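Local structure of terminase, large subunit (Enterobacteria phage P22, 4DKW) at residues T14-P19 with P149-F154; V28-D33 with N79-A84; S110-H115 with Y180-F185. The protein drives viral DNA into empty capsids as an ATP-powered motor and cuts the genome as an endonuclease, the present chain being its C-terminal nuclease domain. One frame throughout, in Å; residues are numbered along the deposited sequence.

Interaction 1: T14-P19 with P149-F154; sequences TIKCQP and PFFEEF
Phe150 is the first residue of helix segment 149-154 to meet segment 14-19. Its ring takes the methyl end of Ile15 at the edge, close to the ring plane, with Ile15 CD1 3.9 Å from Phe150 CE2. The Phe150 side chain also touches Val143 of strand 141-144, Leu56 of strand 53-62, and Val172 and Leu173 of helix 171-181.

Phe151 follows and has two partners. Ile15 CG1 lies at the edge of its ring, 3.9 Å from Phe151 CE1. Lys16 lies over one face. The lysine chain leaves with CG anti to the backbone N (chi1 -165°) and bends at chi3 (-65°), which folds CE and NZ over the ring. Lys16 CE is 3.6 Å from Phe151 CZ and makes a CH-pi contact. Lys16 NZ sits 4.4 Å from the centroid of the Phe151 ring and only 8° off the ring normal, a cation-pi contact. The opposite face of the same ring meets Phe150 CD2, so Phe151 is held between the lysine and its own helix neighbour.

Phe154, one turn after Phe150, takes the same Ile15 methyl on its face. Ile15 CD1 is 3.5 Å from Phe154 CE1. Phe8 also meets this ring, with the two planes nearly parallel.

The Ile15 side chain thus packs among three phenylalanines of helix 148-156. Backbone bonds from Ile15 and Cys17 to Val143 tie the same segment to strand 141-144. The contact therefore packs the helix on short strand 16-17 and the residue before it, at an end of the mixed sheet. Its chemistry is apolar at Ile15. At Lys16 an aliphatic chain lies on the ring and ends in the ammonium over the face. There the ring probably stabilises the charge, along with weak, long ion pairs to Glu12 and Glu13.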
loop_
_atom_site.group_PDB
_atom_site.type_symbol
_atom_site.label_atom_id
_atom_site.label_comp_id
_atom_site.label_asym_id
_atom_site.label_seq_id
_atom_site.Cartn_x
_atom_site.Cartn_y
_atom_site.Cartn_z
ATOM N N THR A 14 -7.933 -16.929 4.755
ATOM C CA THR A 14 -8.433 -16.916 3.383
ATOM C C THR A 14 -7.640 -15.970 2.475
ATOM O O THR A 14 -7.556 -16.193 1.269
ATOM C CB THR A 14 -9.947 -16.593 3.312
ATOM O OG1 THR A 14 -10.179 -15.251 3.737
ATOM C CG2 THR A 14 -10.733 -17.532 4.204
ATOM N N ILE A 15 -7.029 -14.936 3.047
ATOM C CA ILE A 15 -6.238 -14.008 2.229
ATOM C C ILE A 15 -4.716 -14.185 2.358
ATOM O O ILE A 15 -3.950 -13.546 1.641
ATOM C CB ILE A 15 -6.664 -12.525 2.443
ATOM C CG1 ILE A 15 -6.189 -11.972 3.785
ATOM C CG2 ILE A 15 -8.184 -12.369 2.350
ATOM C CD1 ILE A 15 -6.626 -10.539 4.006
ATOM N N LYS A 16 -4.288 -15.069 3.252
ATOM C CA LYS A 16 -2.866 -15.311 3.498
ATOM C C LYS A 16 -2.342 -16.330 2.472
ATOM O O LYS A 16 -3.068 -17.236 2.085
ATOM C CB LYS A 16 -2.690 -15.786 4.956
ATOM C CG LYS A 16 -1.271 -15.745 5.522
ATOM C CD LYS A 16 -1.233 -16.085 7.028
ATOM C CE LYS A 16 -1.970 -15.039 7.877
ATOM N NZ LYS A 16 -1.730 -15.180 9.345
ATOM N N CYS A 17 -1.104 -16.170 2.001
ATOM C CA CYS A 17 -0.499 -17.171 1.115
ATOM C C CYS A 17 0.982 -17.353 1.410
ATOM O O CYS A 17 1.597 -16.477 2.010
ATOM C CB CYS A 17 -0.709 -16.809 -0.368
ATOM S SG CYS A 17 0.286 -15.435 -1.001
ATOM N N GLN A 18 1.543 -18.491 0.989
ATOM C CA GLN A 18 2.993 -18.724 1.044
ATOM C C GLN A 18 3.726 -17.852 0.036
ATOM O O GLN A 18 3.278 -17.726 -1.102
ATOM C CB GLN A 18 3.323 -20.188 0.743
ATOM C CG GLN A 18 2.768 -21.166 1.742
ATOM C CD GLN A 18 3.477 -21.098 3.079
ATOM O OE1 GLN A 18 4.631 -20.682 3.166
ATOM N NE2 GLN A 18 2.793 -21.517 4.127
ATOM N N PRO A 19 4.857 -17.252 0.448
ATOM C CA PRO A 19 5.697 -16.477 -0.471
ATOM C C PRO A 19 6.208 -17.318 -1.645
ATOM O O PRO A 19 6.409 -18.522 -1.518
ATOM C CB PRO A 19 6.875 -16.054 0.408
ATOM C CG PRO A 19 6.340 -16.067 1.775
ATOM C CD PRO A 19 5.368 -17.205 1.828
ATOM N N PRO A 149 2.877 -7.002 9.544
ATOM C CA PRO A 149 2.269 -5.693 9.840
ATOM C C PRO A 149 0.951 -5.426 9.102
ATOM O O PRO A 149 0.157 -4.627 9.601
ATOM C CB PRO A 149 3.339 -4.690 9.387
ATOM C CG PRO A 149 4.613 -5.422 9.540
ATOM C CD PRO A 149 4.297 -6.858 9.165
ATOM N N PHE A 150 0.715 -6.073 7.959
ATOM C CA PHE A 150 -0.586 -5.962 7.303
ATOM C C PHE A 150 -1.679 -6.573 8.167
ATOM O O PHE A 150 -2.738 -5.991 8.348
ATOM C CB PHE A 150 -0.607 -6.657 5.945
ATOM C CG PHE A 150 -1.980 -6.687 5.318
ATOM C CD1 PHE A 150 -2.406 -5.645 4.510
ATOM C CD2 PHE A 150 -2.858 -7.743 5.563
ATOM C CE1 PHE A 150 -3.676 -5.657 3.937
ATOM C CE2 PHE A 150 -4.126 -7.753 5.009
ATOM C CZ PHE A 150 -4.535 -6.713 4.189
ATOM N N PHE A 151 -1.433 -7.775 8.669
ATOM C CA PHE A 151 -2.454 -8.501 9.419
ATOM C C PHE A 151 -2.762 -7.843 10.764
ATOM O O PHE A 151 -3.909 -7.854 11.230
ATOM C CB PHE A 151 -2.052 -9.974 9.576
ATOM C CG PHE A 151 -2.066 -10.726 8.283
ATOM C CD1 PHE A 151 -3.277 -11.004 7.650
ATOM C CD2 PHE A 151 -0.881 -11.119 7.677
ATOM C CE1 PHE A 151 -3.305 -11.680 6.445
ATOM C CE2 PHE A 151 -0.899 -11.800 6.468
ATOM C CZ PHE A 151 -2.113 -12.084 5.856
ATOM N N GLU A 152 -1.739 -7.256 11.375
ATOM C CA GLU A 152 -1.918 -6.494 12.607
ATOM C C GLU A 152 -2.925 -5.366 12.437
ATOM O O GLU A 152 -3.743 -5.125 13.322
ATOM C CB GLU A 152 -0.581 -5.928 13.085
ATOM C CG GLU A 152 0.429 -6.996 13.478
ATOM C CD GLU A 152 1.769 -6.417 13.917
ATOM O OE1 GLU A 152 2.032 -5.223 13.637
ATOM O OE2 GLU A 152 2.563 -7.161 14.539
ATOM N N GLU A 153 -2.852 -4.675 11.301
ATOM C CA GLU A 153 -3.773 -3.579 10.993
ATOM C C GLU A 153 -5.143 -4.088 10.536
ATOM O O GLU A 153 -6.180 -3.564 10.938
ATOM C CB GLU A 153 -3.180 -2.670 9.916
ATOM C CG GLU A 153 -1.835 -2.034 10.278
ATOM C CD GLU A 153 -1.434 -0.939 9.294
ATOM O OE1 GLU A 153 -2.164 -0.749 8.301
ATOM O OE2 GLU A 153 -0.401 -0.265 9.511
ATOM N N PHE A 154 -5.118 -5.108 9.683
ATOM C CA PHE A 154 -6.302 -5.787 9.160
ATOM C C PHE A 154 -7.232 -6.198 10.298
ATOM O O PHE A 154 -8.456 -6.030 10.208
ATOM C CB PHE A 154 -5.826 -6.999 8.351
ATOM C CG PHE A 154 -6.930 -7.842 7.764
ATOM C CD1 PHE A 154 -7.465 -7.541 6.519
ATOM C CD2 PHE A 154 -7.377 -8.981 8.427
ATOM C CE1 PHE A 154 -8.447 -8.328 5.970
ATOM C CE2 PHE A 154 -8.370 -9.777 7.875
ATOM C CZ PHE A 154 -8.902 -9.451 6.648
#

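Interaction 2: V28-D33 with N79-A84; sequences VIDAQD and NKIPVA. With MG (magnesium ion), chain E.
Ile81 and Asp30 are brought together by their first torsions. Ile81 CG2 is anti to the backbone N and Asp30 CG stands beside its own backbone N (chi1 -88°). The two side chains meet at about a right angle, with Ile81 CG2 3.2 Å from Asp30 OD1. Ile81 CG2 also packs on Val28 CG1 at 3.7 Å.

The backbones pair as parallel strands, Asp30 opposite Val83 and Ala31 opposite Ala84. Asp30 N donates to Pro82 O at 2.9 Å. Ala84 N donates to Asp30 O at 2.9 Å. Gln32 N donates to Ala84 O at 2.8 Å. The short axes are 41° apart.

Asp30 and Val83 share one face of the sheet, where Asp30 CB lies 3.8 Å from Val83 CG2. Ala31 and Ala84 share the other, where their methyls meet and Met182 touches Ala84.

Strand 27-33 is the central strand of this RNase H-like nuclease fold and ends at catalytic Asp33. Asp33 OD2 binds magnesium at 2.1 Å, and Asp171 binds it too. Asp33 OD1 accepts a hydrogen bond from a water that also coordinates the metal. The three strand bonds, with the backbone pairing of Asp33 and Ala41, probably hold the strand leading to the metal in place.

The buried carboxylate of Asp30 is satisfied by strand 40-48: OD2 bonds His42 NE2 and OD1 bonds Gln44. Gln32 OE1 bonds His42 ND1. Acceptors on both ring nitrogens are consistent with a doubly protonated imidazole, whose charge would suit the buried Asp30 carboxylate.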
loop_
_atom_site.group_PDB
_atom_site.type_symbol
_atom_site.label_atom_id
_atom_site.label_comp_id
_atom_site.label_asym_id
_atom_site.label_seq_id
_atom_site.Cartn_x
_atom_site.Cartn_y
_atom_site.Cartn_z
ATOM N N VAL A 28 4.488 -5.138 -11.075
ATOM C CA VAL A 28 5.004 -4.771 -9.759
ATOM C C VAL A 28 4.856 -3.273 -9.516
ATOM O O VAL A 28 5.184 -2.465 -10.381
ATOM C CB VAL A 28 6.507 -5.149 -9.612
ATOM C CG1 VAL A 28 7.009 -4.805 -8.216
ATOM C CG2 VAL A 28 6.737 -6.632 -9.915
ATOM N N ILE A 29 4.348 -2.909 -8.343
ATOM C CA ILE A 29 4.253 -1.506 -7.947
ATOM C C ILE A 29 4.476 -1.376 -6.443
ATOM O O ILE A 29 4.115 -2.261 -5.669
ATOM C CB ILE A 29 2.903 -0.850 -8.380
ATOM C CG1 ILE A 29 2.960 0.669 -8.215
ATOM C CG2 ILE A 29 1.707 -1.442 -7.623
ATOM C CD1 ILE A 29 1.728 1.373 -8.669
ATOM N N ASP A 30 5.122 -0.287 -6.049
ATOM C CA ASP A 30 5.359 0.010 -4.645
ATOM C C ASP A 30 4.446 1.143 -4.223
ATOM O O ASP A 30 3.897 1.864 -5.066
ATOM C CB ASP A 30 6.819 0.434 -4.418
ATOM C CG ASP A 30 7.737 -0.741 -4.155
ATOM O OD1 ASP A 30 7.452 -1.845 -4.659
ATOM O OD2 ASP A 30 8.744 -0.556 -3.441
ATOM N N ALA A 31 4.290 1.305 -2.916
ATOM C CA ALA A 31 3.541 2.438 -2.410
ATOM C C ALA A 31 4.080 2.892 -1.064
ATOM O O ALA A 31 4.687 2.107 -0.324
ATOM C CB ALA A 31 2.065 2.115 -2.333
ATOM N N GLN A 32 3.840 4.163 -0.756
ATOM C CA GLN A 32 4.370 4.796 0.445
ATOM C C GLN A 32 3.258 5.490 1.225
ATOM O O GLN A 32 2.401 6.149 0.643
ATOM C CB GLN A 32 5.437 5.834 0.058
ATOM C CG GLN A 32 6.098 6.566 1.236
ATOM C CD GLN A 32 7.066 5.689 2.028
ATOM O OE1 GLN A 32 7.815 4.895 1.452
ATOM N NE2 GLN A 32 7.059 5.836 3.351
ATOM N N ASP A 33 3.265 5.323 2.543
ATOM C CA ASP A 33 2.491 6.195 3.413
ATOM C C ASP A 33 3.514 6.954 4.232
ATOM O O ASP A 33 4.406 6.352 4.824
ATOM C CB ASP A 33 1.530 5.416 4.329
ATOM C CG ASP A 33 0.634 6.338 5.149
ATOM O OD1 ASP A 33 0.211 7.387 4.615
ATOM O OD2 ASP A 33 0.358 6.035 6.324
ATOM N N ASN A 79 14.002 -1.099 -5.274
ATOM C CA ASN A 79 14.816 -0.494 -6.323
ATOM C C ASN A 79 14.159 -0.529 -7.706
ATOM O O ASN A 79 13.769 -1.594 -8.185
ATOM C CB ASN A 79 16.193 -1.161 -6.369
ATOM C CG ASN A 79 17.189 -0.387 -7.199
ATOM O OD1 ASN A 79 17.146 0.840 -7.265
ATOM N ND2 ASN A 79 18.096 -1.105 -7.840
ATOM N N LYS A 80 14.036 0.650 -8.318
ATOM C CA LYS A 80 13.491 0.834 -9.671
ATOM C C LYS A 80 11.979 0.621 -9.811
ATOM O O LYS A 80 11.433 0.753 -10.905
ATOM C CB LYS A 80 14.255 -0.007 -10.705
ATOM C CG LYS A 80 15.574 0.588 -11.140
ATOM C CD LYS A 80 16.722 -0.374 -10.879
ATOM C CE LYS A 80 16.487 -1.728 -11.533
ATOM N NZ LYS A 80 17.623 -2.674 -11.320
ATOM N N ILE A 81 11.300 0.311 -8.712
ATOM C CA ILE A 81 9.851 0.082 -8.749
ATOM C C ILE A 81 9.095 1.398 -8.550
ATOM O O ILE A 81 9.378 2.124 -7.597
ATOM C CB ILE A 81 9.425 -0.899 -7.643
ATOM C CG1 ILE A 81 10.292 -2.162 -7.681
ATOM C CG2 ILE A 81 7.957 -1.211 -7.753
ATOM C CD1 ILE A 81 10.353 -2.847 -9.041
ATOM N N PRO A 82 8.140 1.717 -9.447
ATOM C CA PRO A 82 7.371 2.964 -9.300
ATOM C C PRO A 82 6.652 2.999 -7.954
ATOM O O PRO A 82 6.161 1.961 -7.501
ATOM C CB PRO A 82 6.345 2.892 -10.437
ATOM C CG PRO A 82 6.868 1.858 -11.381
ATOM C CD PRO A 82 7.652 0.893 -10.565
ATOM N N VAL A 83 6.599 4.165 -7.320
ATOM C CA VAL A 83 6.006 4.284 -5.991
ATOM C C VAL A 83 4.792 5.205 -5.975
ATOM O O VAL A 83 4.882 6.368 -6.376
ATOM C CB VAL A 83 7.030 4.813 -4.967
ATOM C CG1 VAL A 83 6.393 4.957 -3.587
ATOM C CG2 VAL A 83 8.234 3.895 -4.913
ATOM N N ALA A 84 3.656 4.676 -5.524
ATOM C CA ALA A 84 2.447 5.484 -5.330
ATOM C C ALA A 84 2.512 6.138 -3.949
ATOM O O ALA A 84 3.100 5.581 -3.027
ATOM C CB ALA A 84 1.178 4.620 -5.472
HETATM MG MG MG E . -0.369 7.086 7.987
HETATM O O HOH W 1 -0.429 8.655 6.757
HETATM O O HOH W 2 -0.881 7.782 9.960
#

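Interaction 3: S110-H115 with Y180-F185; sequences SMLPDH and YMMRRF
Apolar contacts centre on Leu112. Its CD1 meets both Met182 and Phe185, while CD2 meets only Phe185. Leu112 CD1 and Met182 CE come tip to tip at 3.9 Å. Leu112 CD1 also lies 3.8 Å from Phe185 CB. Leu112 CD2 is 4.0 Å from Phe185 CG and approaches that ring obliquely.

Methyl-to-carbonyl contacts form a second group. Met182 bends at chi2 (-72°) and again at chi3 (-90°), which brings CE to the carbonyls of the loop. Met182 CE lies 3.7 Å from Asp114 O and 3.8 Å from His115 O.

Polar bonds hold each side in shape. Phe185 N donates to Met182 O, and this 3-10 turn places Phe185 CB and CG on Leu112. On the other segment, Leu112 O accepts a hydrogen bond from Trp85 NE1. Arg184 NH1 bonds Thr117 O, a little further along the loop.

Leu112 also touches Pro82, and Met182 touches Ala84, both on strand 82-84. The contact thus packs the 3-10 turn that follows helix 171-181 against the loop after strand 110-111, at the margin of the RNase H-like nuclease fold.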
loop_
_atom_site.group_PDB
_atom_site.type_symbol
_atom_site.label_atom_id
_atom_site.label_comp_id
_atom_site.label_asym_id
_atom_site.label_seq_id
_atom_site.Cartn_x
_atom_site.Cartn_y
_atom_site.Cartn_z
ATOM N N SER A 110 11.820 5.488 -6.805
ATOM C CA SER A 110 11.210 5.893 -8.068
ATOM C C SER A 110 9.777 6.376 -7.839
ATOM O O SER A 110 8.800 5.709 -8.179
ATOM C CB SER A 110 11.251 4.736 -9.066
ATOM O OG SER A 110 12.574 4.242 -9.191
ATOM N N MET A 111 9.668 7.550 -7.241
ATOM C CA MET A 111 8.383 8.127 -6.900
ATOM C C MET A 111 7.624 8.534 -8.162
ATOM O O MET A 111 8.188 9.156 -9.051
ATOM C CB MET A 111 8.619 9.309 -5.966
ATOM C CG MET A 111 9.305 8.872 -4.669
ATOM S SD MET A 111 8.070 8.219 -3.573
ATOM C CE MET A 111 8.916 7.132 -2.460
ATOM N N LEU A 112 6.356 8.141 -8.248
ATOM C CA LEU A 112 5.507 8.523 -9.376
ATOM C C LEU A 112 5.259 10.045 -9.367
ATOM O O LEU A 112 5.231 10.669 -8.303
ATOM C CB LEU A 112 4.186 7.738 -9.358
ATOM C CG LEU A 112 4.282 6.288 -9.857
ATOM C CD1 LEU A 112 3.047 5.466 -9.495
ATOM C CD2 LEU A 112 4.510 6.257 -11.360
ATOM N N PRO A 113 5.090 10.647 -10.557
ATOM C CA PRO A 113 4.965 12.106 -10.660
ATOM C C PRO A 113 3.781 12.705 -9.909
ATOM O O PRO A 113 3.904 13.813 -9.382
ATOM C CB PRO A 113 4.815 12.347 -12.168
ATOM C CG PRO A 113 4.431 11.009 -12.752
ATOM C CD PRO A 113 5.099 9.998 -11.881
ATOM N N ASP A 114 2.665 11.982 -9.854
ATOM C CA ASP A 114 1.441 12.497 -9.228
ATOM C C ASP A 114 0.947 11.632 -8.058
ATOM O O ASP A 114 1.254 10.432 -7.981
ATOM C CB ASP A 114 0.338 12.658 -10.277
ATOM C CG ASP A 114 0.763 13.554 -11.436
ATOM O OD1 ASP A 114 0.860 14.787 -11.231
ATOM O OD2 ASP A 114 0.989 13.028 -12.552
ATOM N N HIS A 115 0.186 12.240 -7.148
ATOM C CA HIS A 115 -0.350 11.536 -5.982
ATOM C C HIS A 115 -1.316 10.440 -6.391
ATOM O O HIS A 115 -1.793 10.425 -7.523
ATOM C CB HIS A 115 -1.030 12.515 -5.003
ATOM C CG HIS A 115 -2.379 13.034 -5.504
ATOM N ND1 HIS A 115 -2.501 13.703 -6.663
ATOM C CD2 HIS A 115 -3.591 12.938 -4.939
ATOM C CE1 HIS A 115 -3.776 14.037 -6.842
ATOM N NE2 HIS A 115 -4.463 13.572 -5.824
ATOM N N TYR A 180 -2.746 -0.196 -5.133
ATOM C CA TYR A 180 -3.877 -0.721 -5.878
ATOM C C TYR A 180 -4.512 0.347 -6.791
ATOM O O TYR A 180 -4.808 0.095 -7.963
ATOM C CB TYR A 180 -4.915 -1.329 -4.922
ATOM C CG TYR A 180 -6.200 -1.716 -5.617
ATOM C CD1 TYR A 180 -6.261 -2.847 -6.409
ATOM C CD2 TYR A 180 -7.351 -0.942 -5.487
ATOM C CE1 TYR A 180 -7.420 -3.193 -7.070
ATOM C CE2 TYR A 180 -8.533 -1.290 -6.139
ATOM C CZ TYR A 180 -8.549 -2.416 -6.931
ATOM O OH TYR A 180 -9.687 -2.794 -7.595
ATOM N N MET A 181 -4.719 1.541 -6.254
ATOM C CA MET A 181 -5.325 2.627 -7.021
ATOM C C MET A 181 -4.496 2.974 -8.244
ATOM O O MET A 181 -5.033 3.259 -9.320
ATOM C CB MET A 181 -5.479 3.865 -6.150
ATOM C CG MET A 181 -6.526 3.710 -5.061
ATOM S SD MET A 181 -6.431 5.032 -3.834
ATOM C CE MET A 181 -6.747 6.460 -4.849
ATOM N N MET A 182 -3.180 2.936 -8.071
ATOM C CA MET A 182 -2.250 3.335 -9.120
ATOM C C MET A 182 -1.701 2.161 -9.928
ATOM O O MET A 182 -0.679 2.299 -10.594
ATOM C CB MET A 182 -1.092 4.127 -8.514
ATOM C CG MET A 182 -1.506 5.461 -7.943
ATOM S SD MET A 182 -1.923 6.680 -9.214
ATOM C CE MET A 182 -0.347 7.472 -9.511
ATOM N N ARG A 183 -2.390 1.024 -9.883
ATOM C CA ARG A 183 -1.919 -0.197 -10.530
ATOM C C ARG A 183 -1.682 -0.050 -12.032
ATOM O O ARG A 183 -0.954 -0.850 -12.622
ATOM C CB ARG A 183 -2.859 -1.369 -10.234
ATOM C CG ARG A 183 -4.252 -1.242 -10.814
ATOM C CD ARG A 183 -5.133 -2.340 -10.280
ATOM N NE ARG A 183 -6.482 -2.307 -10.842
ATOM C CZ ARG A 183 -7.447 -1.486 -10.434
ATOM N NH1 ARG A 183 -7.216 -0.608 -9.465
ATOM N NH2 ARG A 183 -8.645 -1.535 -10.998
ATOM N N ARG A 184 -2.261 0.982 -12.647
ATOM C CA ARG A 184 -2.028 1.225 -14.079
ATOM C C ARG A 184 -0.572 1.618 -14.359
ATOM O O ARG A 184 -0.121 1.582 -15.506
ATOM C CB ARG A 184 -2.983 2.292 -14.630
ATOM C CG ARG A 184 -2.861 3.668 -13.948
ATOM C CD ARG A 184 -4.045 4.571 -14.283
ATOM N NE ARG A 184 -3.954 5.878 -13.632
ATOM C CZ ARG A 184 -4.304 6.107 -12.368
ATOM N NH1 ARG A 184 -4.760 5.110 -11.616
ATOM N NH2 ARG A 184 -4.194 7.329 -11.849
ATOM N N PHE A 185 0.149 1.999 -13.302
ATOM C CA PHE A 185 1.562 2.358 -13.401
ATOM C C PHE A 185 2.514 1.224 -13.007
ATOM O O PHE A 185 3.735 1.368 -13.124
ATOM C CB PHE A 185 1.867 3.619 -12.595
ATOM C CG PHE A 185 1.159 4.833 -13.103
ATOM C CD1 PHE A 185 1.548 5.431 -14.288
ATOM C CD2 PHE A 185 0.088 5.363 -12.408
ATOM C CE1 PHE A 185 0.897 6.535 -14.759
ATOM C CE2 PHE A 185 -0.565 6.464 -12.881
ATOM C CZ PHE A 185 -0.159 7.075 -14.059
#

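Overall arrangement
From the N terminus, segment 14-19 comes first and pairs with 149-154, so interaction 1 closes a loop of 129 residues. Interaction 2 lies wholly inside that loop, joining two neighbouring strands. Interaction 3 opens after interaction 2 has closed and ends beyond 154, so it crosses interaction 1. Interactions 2 and 3 are neighbours, with centres about 7 Å apart. Val83 pairs with Ser110 and Leu112, and Ile29 packs on Met182. Interaction 1 lies across the chain's centre from interaction 3, their centres about 23 Å apart. All three reach one mixed sheet. Interaction 1 joins strand 16-17 to helix 148-156; interaction 3 joins the loop after strand 110-111 to the turn following helix 171-181.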